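Long-range contacts in probable transcriptional regulatory protein aq_1575 (Aquifex aeolicus, PDB 1LFP), which probably binds DNA and takes part in regulating transcription: residues A[137-142]-A[170-175]; A[141-146]-A[191-196]. All coordinates share one frame; numbering follows the deposited sequence.

Contact 1: residues A[137-142]-A[170-175]; sequences KGYIEV and VHIIYT
Val170 opens the pairing by setting its CG2 methyl against Glu141 CG, 3.5 Å away, and close to the carbonyl oxygen of Val142. The two segments are neighbouring antiparallel strands in the middle of a four-stranded antiparallel sheet. Six backbone hydrogen bonds join them, two at each of the pairs Val142-His171, Ile140-Ile173 and Gly138-Thr175. At His171 the CB meets Val142 CG1 at 3.3 Å, a tight contact. The imidazole turns elsewhere: its ND1 is hydrogen-bonded to the backbone N of Gly167, and helix 149-159 packs on this face. Ile172 lies on the other face, with Glu141, Tyr139 and Tyr174. Ile172 CG2 reaches Tyr139 CE2 at 3.4 Å, while Ile172 CD1 lies beside the phenol OH. The Tyr139 ring swings over here because CG stands anti to the backbone N (chi1 175°). Tyr139 OH donates to Glu141 OE2 at 2.7 Å, on the anti side of the carboxylate. A phenylalanine in place of Tyr139 would probably leave that carboxylate oxygen without its hydroxyl donor and the Glu141 side chain freer to turn. Ile173 returns to the face of Ile140, where Ile173 CB and Ile140 CB are 4.1 Å apart. Its amide and carbonyl both bond to Ile140. Tyr174 receives the edge of Tyr139 on its ring face in an offset edge-to-face pair, the planes 65° apart. Lys202, on strand 196-203, adds a cation-pi contact to Tyr174. Thr175 ends the pairing opposite Gly138. Gly138 CA lies 3.4 Å from Thr175 OG1. The methyl, Thr175 CG2, touches Ile140 CD1 at 3.8 Å.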
ATOM      1  N   LYS A 137       1.732   6.902  -8.459  1.00 20.97           N
ATOM      2  CA  LYS A 137       2.937   6.254  -8.970  1.00 19.26           C
ATOM      3  C   LYS A 137       2.876   4.736  -8.802  1.00 18.97           C
ATOM      4  O   LYS A 137       2.128   4.202  -7.979  1.00 18.90           O
ATOM      5  CB  LYS A 137       4.199   6.684  -8.192  1.00 19.12           C
ATOM      6  CG  LYS A 137       4.615   8.161  -8.238  1.00 20.75           C
ATOM      7  CD  LYS A 137       5.343   8.464  -9.549  1.00 23.44           C
ATOM      8  CE  LYS A 137       5.545   9.943  -9.709  1.00 24.50           C
ATOM      9  NZ  LYS A 137       4.238  10.567  -9.483  1.00 29.25           N
ATOM     10  N   GLY A 138       3.693   4.055  -9.593  1.00 15.90           N
ATOM     11  CA  GLY A 138       3.838   2.619  -9.411  1.00 16.11           C
ATOM     12  C   GLY A 138       4.799   2.493  -8.240  1.00 16.87           C
ATOM     13  O   GLY A 138       5.683   3.309  -8.091  1.00 16.63           O
ATOM     14  N   TYR A 139       4.644   1.443  -7.442  1.00 17.00           N
ATOM     15  CA  TYR A 139       5.468   1.232  -6.275  1.00 17.66           C
ATOM     16  C   TYR A 139       5.901  -0.224  -6.230  1.00 19.51           C
ATOM     17  O   TYR A 139       5.071  -1.118  -6.285  1.00 18.96           O
ATOM     18  CB  TYR A 139       4.605   1.582  -5.058  1.00 20.65           C
ATOM     19  CG  TYR A 139       5.214   1.332  -3.726  1.00 19.26           C
ATOM     20  CD1 TYR A 139       4.945   0.160  -3.025  1.00 25.08           C
ATOM     21  CD2 TYR A 139       5.991   2.319  -3.113  1.00 25.30           C
ATOM     22  CE1 TYR A 139       5.424  -0.019  -1.726  1.00 24.28           C
ATOM     23  CE2 TYR A 139       6.479   2.152  -1.827  1.00 26.24           C
ATOM     24  CZ  TYR A 139       6.196   0.983  -1.137  1.00 28.61           C
ATOM     25  OH  TYR A 139       6.708   0.805   0.136  1.00 29.68           O
ATOM     26  N   ILE A 140       7.209  -0.439  -6.122  1.00 23.32           N
ATOM     27  CA  ILE A 140       7.786  -1.776  -6.085  1.00 22.93           C
ATOM     28  C   ILE A 140       8.647  -1.948  -4.864  1.00 23.79           C
ATOM     29  O   ILE A 140       9.471  -1.076  -4.565  1.00 23.62           O
ATOM     30  CB  ILE A 140       8.649  -2.016  -7.351  1.00 19.37           C
ATOM     31  CG1 ILE A 140       7.721  -2.046  -8.579  1.00 19.42           C
ATOM     32  CG2 ILE A 140       9.459  -3.337  -7.194  1.00 21.39           C
ATOM     33  CD1 ILE A 140       8.445  -1.945  -9.959  1.00 18.24           C
ATOM     34  N   GLU A 141       8.466  -3.062  -4.154  1.00 23.34           N
ATOM     35  CA  GLU A 141       9.258  -3.343  -2.963  1.00 25.57           C
ATOM     36  C   GLU A 141      10.159  -4.522  -3.267  1.00 24.88           C
ATOM     37  O   GLU A 141       9.725  -5.471  -3.896  1.00 25.48           O
ATOM     38  CB  GLU A 141       8.361  -3.688  -1.760  1.00 28.75           C
ATOM     39  CG  GLU A 141       8.092  -2.485  -0.854  1.00 30.88           C
ATOM     40  CD  GLU A 141       7.069  -2.750   0.243  1.00 34.09           C
ATOM     41  OE1 GLU A 141       7.059  -3.877   0.807  1.00 32.91           O
ATOM     42  OE2 GLU A 141       6.281  -1.813   0.543  1.00 36.11           O
ATOM     43  N   VAL A 142      11.409  -4.433  -2.830  1.00 25.83           N
ATOM     44  CA  VAL A 142      12.389  -5.511  -3.043  1.00 25.21           C
ATOM     45  C   VAL A 142      13.110  -5.739  -1.729  1.00 24.70           C
ATOM     46  O   VAL A 142      13.594  -4.806  -1.082  1.00 27.45           O
ATOM     47  CB  VAL A 142      13.405  -5.144  -4.172  1.00 29.30           C
ATOM     48  CG1 VAL A 142      13.876  -3.758  -3.997  1.00 32.27           C
ATOM     49  CG2 VAL A 142      14.602  -6.099  -4.177  1.00 26.49           C
ATOM     50  N   VAL A 170      13.614  -3.128   3.329  1.00 48.29           N
ATOM     51  CA  VAL A 170      13.132  -3.145   1.971  1.00 43.02           C
ATOM     52  C   VAL A 170      13.573  -1.922   1.189  1.00 40.18           C
ATOM     53  O   VAL A 170      13.758  -0.820   1.728  1.00 38.60           O
ATOM     54  CB  VAL A 170      11.588  -3.282   1.930  1.00 42.46           C
ATOM     55  CG1 VAL A 170      10.920  -2.043   2.530  1.00 42.54           C
ATOM     56  CG2 VAL A 170      11.134  -3.501   0.514  1.00 40.95           C
ATOM     57  N   HIS A 171      13.776  -2.139  -0.096  1.00 32.51           N
ATOM     58  CA  HIS A 171      14.175  -1.065  -0.978  1.00 29.19           C
ATOM     59  C   HIS A 171      12.900  -0.727  -1.709  1.00 26.09           C
ATOM     60  O   HIS A 171      12.087  -1.598  -1.966  1.00 26.19           O
ATOM     61  CB  HIS A 171      15.270  -1.553  -1.922  1.00 28.94           C
ATOM     62  CG  HIS A 171      16.527  -1.975  -1.216  1.00 31.93           C
ATOM     63  ND1 HIS A 171      17.137  -1.197  -0.253  1.00 33.44           N
ATOM     64  CD2 HIS A 171      17.321  -3.061  -1.379  1.00 31.79           C
ATOM     65  CE1 HIS A 171      18.255  -1.784   0.139  1.00 34.47           C
ATOM     66  NE2 HIS A 171      18.392  -2.917  -0.531  1.00 31.87           N
ATOM     67  N   ILE A 172      12.703   0.550  -1.998  1.00 25.14           N
ATOM     68  CA  ILE A 172      11.511   0.993  -2.673  1.00 23.87           C
ATOM     69  C   ILE A 172      11.825   1.617  -4.013  1.00 23.62           C
ATOM     70  O   ILE A 172      12.694   2.477  -4.123  1.00 24.85           O
ATOM     71  CB  ILE A 172      10.781   2.031  -1.830  1.00 33.55           C
ATOM     72  CG1 ILE A 172      10.252   1.368  -0.558  1.00 35.57           C
ATOM     73  CG2 ILE A 172       9.700   2.698  -2.652  1.00 34.91           C
ATOM     74  CD1 ILE A 172       9.762   2.369   0.485  1.00 34.47           C
ATOM     75  N   ILE A 173      11.069   1.219  -5.030  1.00 21.71           N
ATOM     76  CA  ILE A 173      11.268   1.748  -6.361  1.00 22.70           C
ATOM     77  C   ILE A 173       9.962   2.321  -6.844  1.00 21.70           C
ATOM     78  O   ILE A 173       8.929   1.656  -6.765  1.00 21.60           O
ATOM     79  CB  ILE A 173      11.720   0.637  -7.325  1.00 23.26           C
ATOM     80  CG1 ILE A 173      13.143   0.205  -6.954  1.00 25.85           C
ATOM     81  CG2 ILE A 173      11.670   1.140  -8.792  1.00 26.29           C
ATOM     82  CD1 ILE A 173      13.617  -1.056  -7.670  1.00 25.67           C
ATOM     83  N   TYR A 174       9.994   3.573  -7.308  1.00 21.48           N
ATOM     84  CA  TYR A 174       8.784   4.188  -7.823  1.00 20.30           C
ATOM     85  C   TYR A 174       8.848   4.243  -9.315  1.00 20.19           C
ATOM     86  O   TYR A 174       9.926   4.429  -9.884  1.00 22.30           O
ATOM     87  CB  TYR A 174       8.633   5.621  -7.330  1.00 20.07           C
ATOM     88  CG  TYR A 174       8.215   5.721  -5.913  1.00 19.16           C
ATOM     89  CD1 TYR A 174       6.869   5.673  -5.576  1.00 19.99           C
ATOM     90  CD2 TYR A 174       9.140   5.902  -4.902  1.00 23.32           C
ATOM     91  CE1 TYR A 174       6.455   5.807  -4.293  1.00 21.05           C
ATOM     92  CE2 TYR A 174       8.726   6.048  -3.581  1.00 22.56           C
ATOM     93  CZ  TYR A 174       7.377   6.001  -3.291  1.00 24.49           C
ATOM     94  OH  TYR A 174       6.929   6.186  -2.007  1.00 27.04           O
ATOM     95  N   THR A 175       7.689   4.136  -9.952  1.00 18.08           N
ATOM     96  CA  THR A 175       7.645   4.166 -11.412  1.00 19.18           C
ATOM     97  C   THR A 175       6.485   5.023 -11.900  1.00 17.76           C
ATOM     98  O   THR A 175       5.659   5.462 -11.099  1.00 17.60           O
ATOM     99  CB  THR A 175       7.414   2.747 -11.992  1.00 19.58           C
ATOM    100  OG1 THR A 175       6.017   2.433 -11.969  1.00 19.46           O
ATOM    101  CG2 THR A 175       8.161   1.699 -11.151  1.00 24.17           C
TER

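Contact 2: residues A[141-146]-A[191-196]; sequences EVPAKE and GVPIEK
The carboxylates of Glu141 and Glu195 meet with their planes 77° apart, nearly perpendicular. Glu141 OE1 and Glu195 OE2 are 3.3 Å apart, two acceptors with no bond between them. This proximity probably raises the proton affinity of one or both acids. The Lys196 chain runs alongside Glu141, pointing the same way, with Lys196 CD 3.7 Å from Glu141 OE1. Its ammonium does not touch the carboxylate directly. A water accepts from Lys196 NZ and donates to Glu141 OE2, the oxygen that Tyr139 OH also binds. The backbone beneath forms a classic beta bulge, in which Glu195 and Lys196 both face Glu141. Glu141 O takes the amide of Glu195, with Glu195 N 2.7 Å away, and that of Lys196 only weakly. Glu141 N returns a bond to Lys196 O. Beyond the bulge the contact is mostly apolar. The rings of Pro143 and Pro193 cross obliquely and touch CG to CG at 3.7 Å. Val142 CG2, anti to its own amide nitrogen, meets Val192 CG1 at 3.5 Å. It also lies against Pro193 O, a buried carbonyl oxygen with no hydrogen-bond partner in the model.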
ATOM      1  N   GLU A 141       8.466  -3.062  -4.154  1.00 23.34           N
ATOM      2  CA  GLU A 141       9.258  -3.343  -2.963  1.00 25.57           C
ATOM      3  C   GLU A 141      10.159  -4.522  -3.267  1.00 24.88           C
ATOM      4  O   GLU A 141       9.725  -5.471  -3.896  1.00 25.48           O
ATOM      5  CB  GLU A 141       8.361  -3.688  -1.760  1.00 28.75           C
ATOM      6  CG  GLU A 141       8.092  -2.485  -0.854  1.00 30.88           C
ATOM      7  CD  GLU A 141       7.069  -2.750   0.243  1.00 34.09           C
ATOM      8  OE1 GLU A 141       7.059  -3.877   0.807  1.00 32.91           O
ATOM      9  OE2 GLU A 141       6.281  -1.813   0.543  1.00 36.11           O
ATOM     10  N   VAL A 142      11.409  -4.433  -2.830  1.00 25.83           N
ATOM     11  CA  VAL A 142      12.389  -5.511  -3.043  1.00 25.21           C
ATOM     12  C   VAL A 142      13.110  -5.739  -1.729  1.00 24.70           C
ATOM     13  O   VAL A 142      13.594  -4.806  -1.082  1.00 27.45           O
ATOM     14  CB  VAL A 142      13.405  -5.144  -4.172  1.00 29.30           C
ATOM     15  CG1 VAL A 142      13.876  -3.758  -3.997  1.00 32.27           C
ATOM     16  CG2 VAL A 142      14.602  -6.099  -4.177  1.00 26.49           C
ATOM     17  N   PRO A 143      13.189  -6.995  -1.308  1.00 26.02           N
ATOM     18  CA  PRO A 143      13.851  -7.370  -0.056  1.00 26.88           C
ATOM     19  C   PRO A 143      15.338  -7.001   0.055  1.00 27.85           C
ATOM     20  O   PRO A 143      16.171  -7.432  -0.739  1.00 28.99           O
ATOM     21  CB  PRO A 143      13.578  -8.878   0.042  1.00 24.06           C
ATOM     22  CG  PRO A 143      13.257  -9.311  -1.361  1.00 25.68           C
ATOM     23  CD  PRO A 143      12.489  -8.135  -1.914  1.00 24.43           C
ATOM     24  N   ALA A 144      15.681  -6.201   1.058  1.00 27.12           N
ATOM     25  CA  ALA A 144      17.061  -5.782   1.225  1.00 29.66           C
ATOM     26  C   ALA A 144      17.959  -7.000   1.424  1.00 31.04           C
ATOM     27  O   ALA A 144      18.981  -7.160   0.740  1.00 31.73           O
ATOM     28  CB  ALA A 144      17.183  -4.824   2.413  1.00 31.59           C
ATOM     29  N   LYS A 145      17.541  -7.849   2.355  1.00 38.79           N
ATOM     30  CA  LYS A 145      18.241  -9.073   2.717  1.00 41.80           C
ATOM     31  C   LYS A 145      18.748  -9.859   1.530  1.00 42.52           C
ATOM     32  O   LYS A 145      19.837 -10.425   1.570  1.00 43.59           O
ATOM     33  CB  LYS A 145      17.305  -9.983   3.509  1.00 43.07           C
ATOM     34  CG  LYS A 145      16.968  -9.505   4.901  1.00 46.88           C
ATOM     35  CD  LYS A 145      15.843 -10.345   5.476  1.00 48.71           C
ATOM     36  CE  LYS A 145      15.727 -10.188   6.992  1.00 50.38           C
ATOM     37  NZ  LYS A 145      16.744 -11.015   7.707  1.00 51.78           N
ATOM     38  N   GLU A 146      17.952  -9.885   0.470  1.00 26.07           N
ATOM     39  CA  GLU A 146      18.294 -10.660  -0.703  1.00 28.58           C
ATOM     40  C   GLU A 146      19.081  -9.952  -1.806  1.00 28.75           C
ATOM     41  O   GLU A 146      19.515 -10.594  -2.766  1.00 28.74           O
ATOM     42  CB  GLU A 146      17.015 -11.270  -1.285  1.00 49.91           C
ATOM     43  CG  GLU A 146      16.354 -12.350  -0.402  1.00 52.77           C
ATOM     44  CD  GLU A 146      17.205 -13.618  -0.239  1.00 55.08           C
ATOM     45  OE1 GLU A 146      18.046 -13.900  -1.121  1.00 56.14           O
ATOM     46  OE2 GLU A 146      17.022 -14.349   0.762  1.00 56.33           O
ATOM     47  N   GLY A 191      16.954 -10.593 -12.426  1.00 23.90           N
ATOM     48  CA  GLY A 191      17.223 -11.300 -11.180  1.00 26.99           C
ATOM     49  C   GLY A 191      16.761 -10.704  -9.864  1.00 26.54           C
ATOM     50  O   GLY A 191      16.951 -11.296  -8.799  1.00 30.27           O
ATOM     51  N   VAL A 192      16.140  -9.531  -9.921  1.00 23.35           N
ATOM     52  CA  VAL A 192      15.669  -8.856  -8.718  1.00 21.67           C
ATOM     53  C   VAL A 192      14.348  -9.419  -8.197  1.00 21.32           C
ATOM     54  O   VAL A 192      13.370  -9.473  -8.941  1.00 20.80           O
ATOM     55  CB  VAL A 192      15.453  -7.342  -8.988  1.00 20.57           C
ATOM     56  CG1 VAL A 192      15.129  -6.617  -7.649  1.00 25.92           C
ATOM     57  CG2 VAL A 192      16.671  -6.733  -9.646  1.00 22.75           C
ATOM     58  N   PRO A 193      14.312  -9.879  -6.932  1.00 21.83           N
ATOM     59  CA  PRO A 193      13.074 -10.421  -6.361  1.00 23.41           C
ATOM     60  C   PRO A 193      12.085  -9.287  -6.049  1.00 23.71           C
ATOM     61  O   PRO A 193      12.485  -8.227  -5.565  1.00 25.16           O
ATOM     62  CB  PRO A 193      13.554 -11.119  -5.101  1.00 36.23           C
ATOM     63  CG  PRO A 193      14.707 -10.286  -4.678  1.00 38.09           C
ATOM     64  CD  PRO A 193      15.423  -9.968  -5.974  1.00 33.78           C
ATOM     65  N   ILE A 194      10.795  -9.513  -6.297  1.00 24.00           N
ATOM     66  CA  ILE A 194       9.804  -8.476  -6.042  1.00 25.32           C
ATOM     67  C   ILE A 194       8.927  -8.896  -4.876  1.00 27.94           C
ATOM     68  O   ILE A 194       8.330  -9.966  -4.927  1.00 29.46           O
ATOM     69  CB  ILE A 194       8.888  -8.280  -7.244  1.00 25.80           C
ATOM     70  CG1 ILE A 194       9.710  -7.958  -8.487  1.00 25.56           C
ATOM     71  CG2 ILE A 194       7.837  -7.204  -6.916  1.00 23.30           C
ATOM     72  CD1 ILE A 194      10.660  -6.785  -8.326  1.00 22.84           C
ATOM     73  N   GLU A 195       8.841  -8.053  -3.850  1.00 29.58           N
ATOM     74  CA  GLU A 195       8.006  -8.371  -2.701  1.00 32.36           C
ATOM     75  C   GLU A 195       6.606  -7.826  -2.932  1.00 32.29           C
ATOM     76  O   GLU A 195       5.623  -8.487  -2.611  1.00 30.80           O
ATOM     77  CB  GLU A 195       8.594  -7.791  -1.424  1.00 49.09           C
ATOM     78  CG  GLU A 195       7.804  -8.135  -0.185  1.00 55.07           C
ATOM     79  CD  GLU A 195       8.534  -7.764   1.090  1.00 59.00           C
ATOM     80  OE1 GLU A 195       9.584  -8.387   1.376  1.00 61.48           O
ATOM     81  OE2 GLU A 195       8.065  -6.848   1.800  1.00 60.89           O
ATOM     82  N   LYS A 196       6.519  -6.623  -3.491  1.00 30.18           N
ATOM     83  CA  LYS A 196       5.227  -6.002  -3.789  1.00 28.80           C
ATOM     84  C   LYS A 196       5.359  -5.091  -4.984  1.00 24.84           C
ATOM     85  O   LYS A 196       6.405  -4.473  -5.157  1.00 21.22           O
ATOM     86  CB  LYS A 196       4.724  -5.143  -2.623  1.00 41.68           C
ATOM     87  CG  LYS A 196       4.421  -5.889  -1.333  1.00 46.68           C
ATOM     88  CD  LYS A 196       3.689  -4.961  -0.349  1.00 52.24           C
ATOM     89  CE  LYS A 196       3.298  -5.688   0.930  1.00 55.25           C
ATOM     90  NZ  LYS A 196       2.456  -4.842   1.824  1.00 58.74           N
TER
HETATM   91  O   HOH W   1       3.813  -2.615   1.560  1.00 50.10           O

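In the fold
From the N-terminal side, strand 134-143 comes first and supplies a segment to both contacts, which share Glu141 and Val142. The chain then passes through helix 149-159 and edge strand 163-165 and returns as strand 170-175. Contact 1 closes that loop. After helix 180-188, the chain comes back along the other edge of strand 134-143, and contact 2 closes this longer excursion where the loop runs into strand 196-203. The two closures overlap from a common start, the shorter falling largely within the longer. Together they place strand 134-143 between strands 170-175 and 196-203. Their centres are about 10 Å apart, and Ile140 CG2 packs on Ile194 CD1 between them.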